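Alkylhalidase CmlS (PDB 3I3L) is a flavin-dependent halogenase of chloramphenicol biosynthesis in Streptomyces venezuelae, with covalently attached FAD. Local coordinates at residues A[375-380]-A[430-435]; A[522-527]-A[536-541]. All blocks are in the same frame, centred on the assembly; numbering follows the deposited sequence.

Contact 1 of 2, residues A[375-380]-A[430-435]; sequences ASFYTF and DRASTM
This is a buried, largely apolar helix-helix crossing, in which Phe377 and Phe380 near the C-terminal end of the long helix 352-382 receive Ala432 from helix 430-439. The axes of the two short segments pass 9.1 Å apart at a crossing angle of -64°. Small residues at the crossing are consistent with this close approach: Ser376 and Ala432 face each other, CB to CB at 3.8 Å, and of the two segments their CA atoms are the nearest pair.

The methyl of Ala432 sits between two aromatic rings of the other helix. Phe377 CE1 lies 3.2 Å from Ala432 CB, a tight fit, while Phe380 CE2 comes to Ala432 CB at 3.6 Å, with the methyl at the ring edge, near its plane. Phe380 also reaches the backbone N of Ser433 obliquely with CE2. Farther along, the end of Phe377 meets the terminal methyl of Met435, Phe377 CZ to Met435 CE 3.7 Å, the two side chains crossing at about a right angle. Met435 gets there by bending at its last torsion (chi3 17°), which brings CE to the ring.

Other aromatics extend the cluster: Phe324 meets Phe377 edge-to-face, Phe373 packs on it too, and Trp409 lies nearly parallel to Phe380. The side chain of Met435 is about 12 Å from that of Ser325, an FAD-binding residue. The whole is a buried helix-helix packing that sets helix 430-439 against the C-terminal part of helix 352-382, with aromatic side chains gathered round a small alanine.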
loop_
_atom_site.group_PDB
_atom_site.type_symbol
_atom_site.label_atom_id
_atom_site.label_comp_id
_atom_site.label_asym_id
_atom_site.label_seq_id
_atom_site.Cartn_x
_atom_site.Cartn_y
_atom_site.Cartn_z
ATOM N N ALA A 375 4.227 7.249 10.608
ATOM C CA ALA A 375 4.562 8.188 11.645
ATOM C C ALA A 375 5.355 7.474 12.745
ATOM O O ALA A 375 6.317 8.024 13.279
ATOM C CB ALA A 375 3.242 8.821 12.231
ATOM N N SER A 376 4.924 6.265 13.100
ATOM C CA SER A 376 5.658 5.404 14.031
ATOM C C SER A 376 7.086 5.146 13.578
ATOM O O SER A 376 8.024 5.442 14.302
ATOM C CB SER A 376 4.925 4.076 14.189
ATOM O OG SER A 376 3.783 4.302 14.963
ATOM N N PHE A 377 7.263 4.623 12.373
ATOM C CA PHE A 377 8.612 4.388 11.868
ATOM C C PHE A 377 9.499 5.617 11.875
ATOM O O PHE A 377 10.631 5.538 12.352
ATOM C CB PHE A 377 8.655 3.700 10.507
ATOM C CG PHE A 377 8.413 2.255 10.590
ATOM C CD1 PHE A 377 7.111 1.748 10.614
ATOM C CD2 PHE A 377 9.481 1.379 10.666
ATOM C CE1 PHE A 377 6.882 0.367 10.711
ATOM C CE2 PHE A 377 9.261 0.017 10.757
ATOM C CZ PHE A 377 7.947 -0.487 10.782
ATOM N N TYR A 378 9.003 6.752 11.367
ATOM C CA TYR A 378 9.836 7.952 11.395
ATOM C C TYR A 378 10.215 8.327 12.867
ATOM O O TYR A 378 11.349 8.659 13.152
ATOM C CB TYR A 378 9.199 9.127 10.670
ATOM C CG TYR A 378 9.346 9.062 9.184
ATOM C CD1 TYR A 378 10.564 8.841 8.605
ATOM C CD2 TYR A 378 8.262 9.206 8.342
ATOM C CE1 TYR A 378 10.724 8.795 7.233
ATOM C CE2 TYR A 378 8.423 9.155 6.924
ATOM C CZ TYR A 378 9.651 8.928 6.412
ATOM O OH TYR A 378 9.860 8.859 5.025
ATOM N N THR A 379 9.239 8.282 13.785
ATOM C CA THR A 379 9.525 8.562 15.181
ATOM C C THR A 379 10.650 7.670 15.778
ATOM O O THR A 379 11.482 8.167 16.540
ATOM C CB THR A 379 8.248 8.498 16.029
ATOM O OG1 THR A 379 7.314 9.388 15.433
ATOM C CG2 THR A 379 8.514 8.965 17.481
ATOM N N PHE A 380 10.677 6.385 15.425
ATOM C CA PHE A 380 11.715 5.474 15.947
ATOM C C PHE A 380 13.074 5.863 15.471
ATOM O O PHE A 380 14.051 5.821 16.253
ATOM C CB PHE A 380 11.484 4.000 15.539
ATOM C CG PHE A 380 10.218 3.438 16.076
ATOM C CD1 PHE A 380 9.721 3.879 17.311
ATOM C CD2 PHE A 380 9.504 2.474 15.364
ATOM C CE1 PHE A 380 8.522 3.371 17.814
ATOM C CE2 PHE A 380 8.313 1.940 15.881
ATOM C CZ PHE A 380 7.824 2.392 17.096
ATOM N N ASP A 430 2.957 0.375 18.187
ATOM C CA ASP A 430 3.279 -0.896 18.797
ATOM C C ASP A 430 3.190 -1.885 17.630
ATOM O O ASP A 430 3.926 -2.860 17.579
ATOM C CB ASP A 430 2.299 -1.213 19.923
ATOM C CG ASP A 430 3.008 -1.524 21.254
ATOM O OD1 ASP A 430 3.407 -2.700 21.494
ATOM O OD2 ASP A 430 3.150 -0.588 22.074
ATOM N N ARG A 431 2.346 -1.583 16.654
ATOM C CA ARG A 431 2.283 -2.380 15.470
ATOM C C ARG A 431 3.628 -2.357 14.736
ATOM O O ARG A 431 4.011 -3.357 14.127
ATOM C CB ARG A 431 1.177 -1.892 14.577
ATOM C CG ARG A 431 0.569 -2.946 13.698
ATOM C CD ARG A 431 -0.545 -2.364 12.797
ATOM N NE ARG A 431 -1.582 -1.653 13.556
ATOM C CZ ARG A 431 -2.813 -2.111 13.812
ATOM N NH1 ARG A 431 -3.199 -3.318 13.370
ATOM N NH2 ARG A 431 -3.667 -1.365 14.521
ATOM N N ALA A 432 4.348 -1.232 14.837
ATOM C CA ALA A 432 5.568 -1.055 14.105
ATOM C C ALA A 432 6.694 -1.553 14.931
ATOM O O ALA A 432 7.726 -2.050 14.416
ATOM C CB ALA A 432 5.792 0.391 13.771
ATOM N N SER A 433 6.525 -1.361 16.227
ATOM C CA SER A 433 7.471 -1.859 17.197
ATOM C C SER A 433 7.547 -3.395 17.069
ATOM O O SER A 433 8.608 -4.011 17.190
ATOM C CB SER A 433 7.001 -1.439 18.584
ATOM O OG SER A 433 8.118 -1.301 19.397
ATOM N N THR A 434 6.403 -3.976 16.749
ATOM C CA THR A 434 6.274 -5.380 16.617
ATOM C C THR A 434 7.057 -5.863 15.417
ATOM O O THR A 434 7.906 -6.746 15.571
ATOM C CB THR A 434 4.803 -5.798 16.563
ATOM O OG1 THR A 434 4.208 -5.562 17.854
ATOM C CG2 THR A 434 4.675 -7.279 16.244
ATOM N N MET A 435 6.781 -5.270 14.248
ATOM C CA MET A 435 7.435 -5.614 13.015
ATOM C C MET A 435 8.946 -5.580 13.159
ATOM O O MET A 435 9.591 -6.510 12.759
ATOM C CB MET A 435 7.001 -4.701 11.870
ATOM C CG MET A 435 5.652 -5.078 11.224
ATOM S SD MET A 435 5.334 -4.211 9.612
ATOM C CE MET A 435 6.958 -3.660 9.241
#

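Contact 2 of 2, residues A[522-527]-A[536-541]; sequences RQIFQD and KTLVKR
A helical hairpin in the C-terminal domain holds this contact: helices 519-531 and 535-543 follow each other through a short connection and run back antiparallel, and Ile524, Asp527, Leu538 and Arg541 meet between them. The segment axes are 10.8 Å apart with 162° between their directions, and the contact is made chiefly by side chains.

On the inner side Leu538 CD1 touches Ile524 CG2 at 3.7 Å and comes obliquely to the ring of Phe525, 3.8 Å from CE1. Leu538 turns its CG to the side opposite the backbone N, which sends that methyl across to both partners. Ile524 CG2 also lies over the centre of the Phe525 ring, and Val555 and Leu558 of helix 551-560 continue this apolar layer. The other end of the isoleucine presses on backbone, Ile524 CD1 lying 3.3 Å from Arg541 O.

Nearer the surface, Arg541 folds back over Ile524. Its chain bends at chi2 and chi3, the two side chains slide past each other in opposite directions, and Ile524 CB lies over one face of the guanidinium. The end of the group then grips one carboxylate oxygen with two nitrogens: Arg541 NH2 is 2.9 Å from Asp527 OD2 in a fairly straight bond (160°), and Arg541 NH1 is 3.2 Å from Asp527 OD2 in a more bent one. OD2 lies in the guanidinium plane but is approached on its anti side, with the carboxylate and guanidinium planes 50° apart. An alanine in place of Arg541 would probably leave the Asp527 carboxylate without its cationic mate in the hairpin and uncover Ile524.

Because both N-H groups converge on OD2, the salt bridge is a forked one, likely to draw negative charge toward that oxygen and to favour the ionised carboxylate.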
loop_
_atom_site.group_PDB
_atom_site.type_symbol
_atom_site.label_atom_id
_atom_site.label_comp_id
_atom_site.label_asym_id
_atom_site.label_seq_id
_atom_site.Cartn_x
_atom_site.Cartn_y
_atom_site.Cartn_z
ATOM N N ARG A 522 -24.088 -13.652 14.258
ATOM C CA ARG A 522 -24.491 -12.416 14.921
ATOM C C ARG A 522 -25.036 -12.708 16.319
ATOM O O ARG A 522 -24.808 -11.963 17.249
ATOM C CB ARG A 522 -25.576 -11.698 14.098
ATOM C CG ARG A 522 -25.919 -10.329 14.673
ATOM C CD ARG A 522 -27.287 -9.899 14.275
ATOM N NE ARG A 522 -28.288 -10.862 14.685
ATOM C CZ ARG A 522 -28.890 -10.856 15.864
ATOM N NH1 ARG A 522 -29.794 -11.782 16.122
ATOM N NH2 ARG A 522 -28.582 -9.937 16.774
ATOM N N GLN A 523 -25.793 -13.785 16.429
ATOM C CA GLN A 523 -26.368 -14.225 17.688
ATOM C C GLN A 523 -25.307 -14.451 18.733
ATOM O O GLN A 523 -25.451 -14.003 19.882
ATOM C CB GLN A 523 -27.161 -15.496 17.491
ATOM C CG GLN A 523 -28.548 -15.207 16.983
ATOM C CD GLN A 523 -29.462 -14.769 18.111
ATOM O OE1 GLN A 523 -29.011 -14.466 19.239
ATOM N NE2 GLN A 523 -30.757 -14.729 17.818
ATOM N N ILE A 524 -24.226 -15.102 18.325
ATOM C CA ILE A 524 -23.081 -15.222 19.188
ATOM C C ILE A 524 -22.769 -13.896 19.883
ATOM O O ILE A 524 -22.618 -13.854 21.110
ATOM C CB ILE A 524 -21.830 -15.727 18.449
ATOM C CG1 ILE A 524 -22.124 -17.111 17.831
ATOM C CG2 ILE A 524 -20.622 -15.698 19.403
ATOM C CD1 ILE A 524 -20.946 -17.793 17.140
ATOM N N PHE A 525 -22.727 -12.812 19.115
ATOM C CA PHE A 525 -22.198 -11.557 19.640
ATOM C C PHE A 525 -23.198 -10.758 20.444
ATOM O O PHE A 525 -22.813 -9.994 21.328
ATOM C CB PHE A 525 -21.488 -10.744 18.545
ATOM C CG PHE A 525 -20.242 -11.432 18.039
ATOM C CD1 PHE A 525 -19.040 -11.325 18.733
ATOM C CD2 PHE A 525 -20.296 -12.252 16.914
ATOM C CE1 PHE A 525 -17.877 -12.018 18.302
ATOM C CE2 PHE A 525 -19.166 -12.923 16.481
ATOM C CZ PHE A 525 -17.950 -12.814 17.182
ATOM N N GLN A 526 -24.473 -10.956 20.147
ATOM C CA GLN A 526 -25.571 -10.452 20.958
ATOM C C GLN A 526 -25.556 -11.103 22.367
ATOM O O GLN A 526 -25.693 -10.439 23.381
ATOM C CB GLN A 526 -26.897 -10.786 20.265
ATOM C CG GLN A 526 -28.090 -10.130 20.958
ATOM C CD GLN A 526 -27.898 -8.648 20.984
ATOM O OE1 GLN A 526 -27.668 -8.018 19.931
ATOM N NE2 GLN A 526 -27.968 -8.055 22.172
ATOM N N ASP A 527 -25.354 -12.411 22.396
ATOM C CA ASP A 527 -25.219 -13.163 23.644
ATOM C C ASP A 527 -24.014 -12.651 24.398
ATOM O O ASP A 527 -24.087 -12.398 25.613
ATOM C CB ASP A 527 -25.063 -14.665 23.368
ATOM C CG ASP A 527 -26.334 -15.313 22.800
ATOM O OD1 ASP A 527 -27.439 -14.755 22.953
ATOM O OD2 ASP A 527 -26.236 -16.409 22.209
ATOM N N LYS A 536 -12.605 -18.367 25.905
ATOM C CA LYS A 536 -12.894 -19.785 25.732
ATOM C C LYS A 536 -14.302 -20.020 25.182
ATOM O O LYS A 536 -14.488 -20.814 24.275
ATOM C CB LYS A 536 -12.671 -20.555 27.059
ATOM C CG LYS A 536 -11.193 -20.698 27.437
ATOM C CD LYS A 536 -11.052 -21.150 28.912
ATOM C CE LYS A 536 -9.568 -21.231 29.289
ATOM N NZ LYS A 536 -9.375 -21.818 30.643
ATOM N N THR A 537 -15.302 -19.326 25.727
ATOM C CA THR A 537 -16.644 -19.514 25.245
ATOM C C THR A 537 -16.778 -19.006 23.815
ATOM O O THR A 537 -17.436 -19.614 22.969
ATOM C CB THR A 537 -17.701 -18.780 26.120
ATOM O OG1 THR A 537 -17.711 -19.314 27.467
ATOM C CG2 THR A 537 -19.097 -18.961 25.464
ATOM N N LEU A 538 -16.196 -17.851 23.544
ATOM C CA LEU A 538 -16.292 -17.280 22.197
ATOM C C LEU A 538 -15.703 -18.242 21.125
ATOM O O LEU A 538 -16.335 -18.538 20.110
ATOM C CB LEU A 538 -15.588 -15.926 22.172
ATOM C CG LEU A 538 -15.697 -15.133 20.858
ATOM C CD1 LEU A 538 -17.082 -15.156 20.239
ATOM C CD2 LEU A 538 -15.244 -13.722 21.127
ATOM N N VAL A 539 -14.517 -18.756 21.376
ATOM C CA VAL A 539 -13.895 -19.726 20.444
ATOM C C VAL A 539 -14.806 -20.907 20.194
ATOM O O VAL A 539 -15.031 -21.308 19.039
ATOM C CB VAL A 539 -12.523 -20.189 20.959
ATOM C CG1 VAL A 539 -11.951 -21.390 20.116
ATOM C CG2 VAL A 539 -11.608 -19.018 20.977
ATOM N N LYS A 540 -15.383 -21.433 21.261
ATOM C CA LYS A 540 -16.260 -22.589 21.134
ATOM C C LYS A 540 -17.510 -22.307 20.306
ATOM O O LYS A 540 -17.889 -23.092 19.450
ATOM C CB LYS A 540 -16.601 -23.174 22.523
ATOM C CG LYS A 540 -17.978 -23.900 22.579
ATOM C CD LYS A 540 -17.972 -25.163 23.478
ATOM C CE LYS A 540 -19.443 -25.578 23.885
ATOM N NZ LYS A 540 -20.259 -24.450 24.532
ATOM N N ARG A 541 -18.158 -21.190 20.590
ATOM C CA ARG A 541 -19.335 -20.795 19.867
ATOM C C ARG A 541 -19.027 -20.566 18.380
ATOM O O ARG A 541 -19.839 -20.884 17.513
ATOM C CB ARG A 541 -19.874 -19.497 20.459
ATOM C CG ARG A 541 -20.499 -19.638 21.822
ATOM C CD ARG A 541 -21.857 -20.314 21.762
ATOM N NE ARG A 541 -22.863 -19.617 20.946
ATOM C CZ ARG A 541 -23.732 -18.700 21.404
ATOM N NH1 ARG A 541 -23.716 -18.286 22.658
ATOM N NH2 ARG A 541 -24.604 -18.155 20.602
#

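How the contacts relate
Going from the N terminus, the chain reaches the long helix 352-382, and contact 1 joins the end of that helix to helix 430-439. It closes a loop of 49 intervening residues that holds helices 389-394 and 400-406; residues 413-427 of this loop are not modelled. Farther on, contact 2 closes a much shorter loop of eight residues between the neighbouring helices 519-531 and 535-543. The two loops lie in series, neither nesting nor crossing. The centres of contact 1 and contact 2 are 33 Å apart, and the contacts do not touch. Contact 1 packs two helices in a buried setting; 522-527 with 536-541 is local to one hairpin of the C-terminal domain.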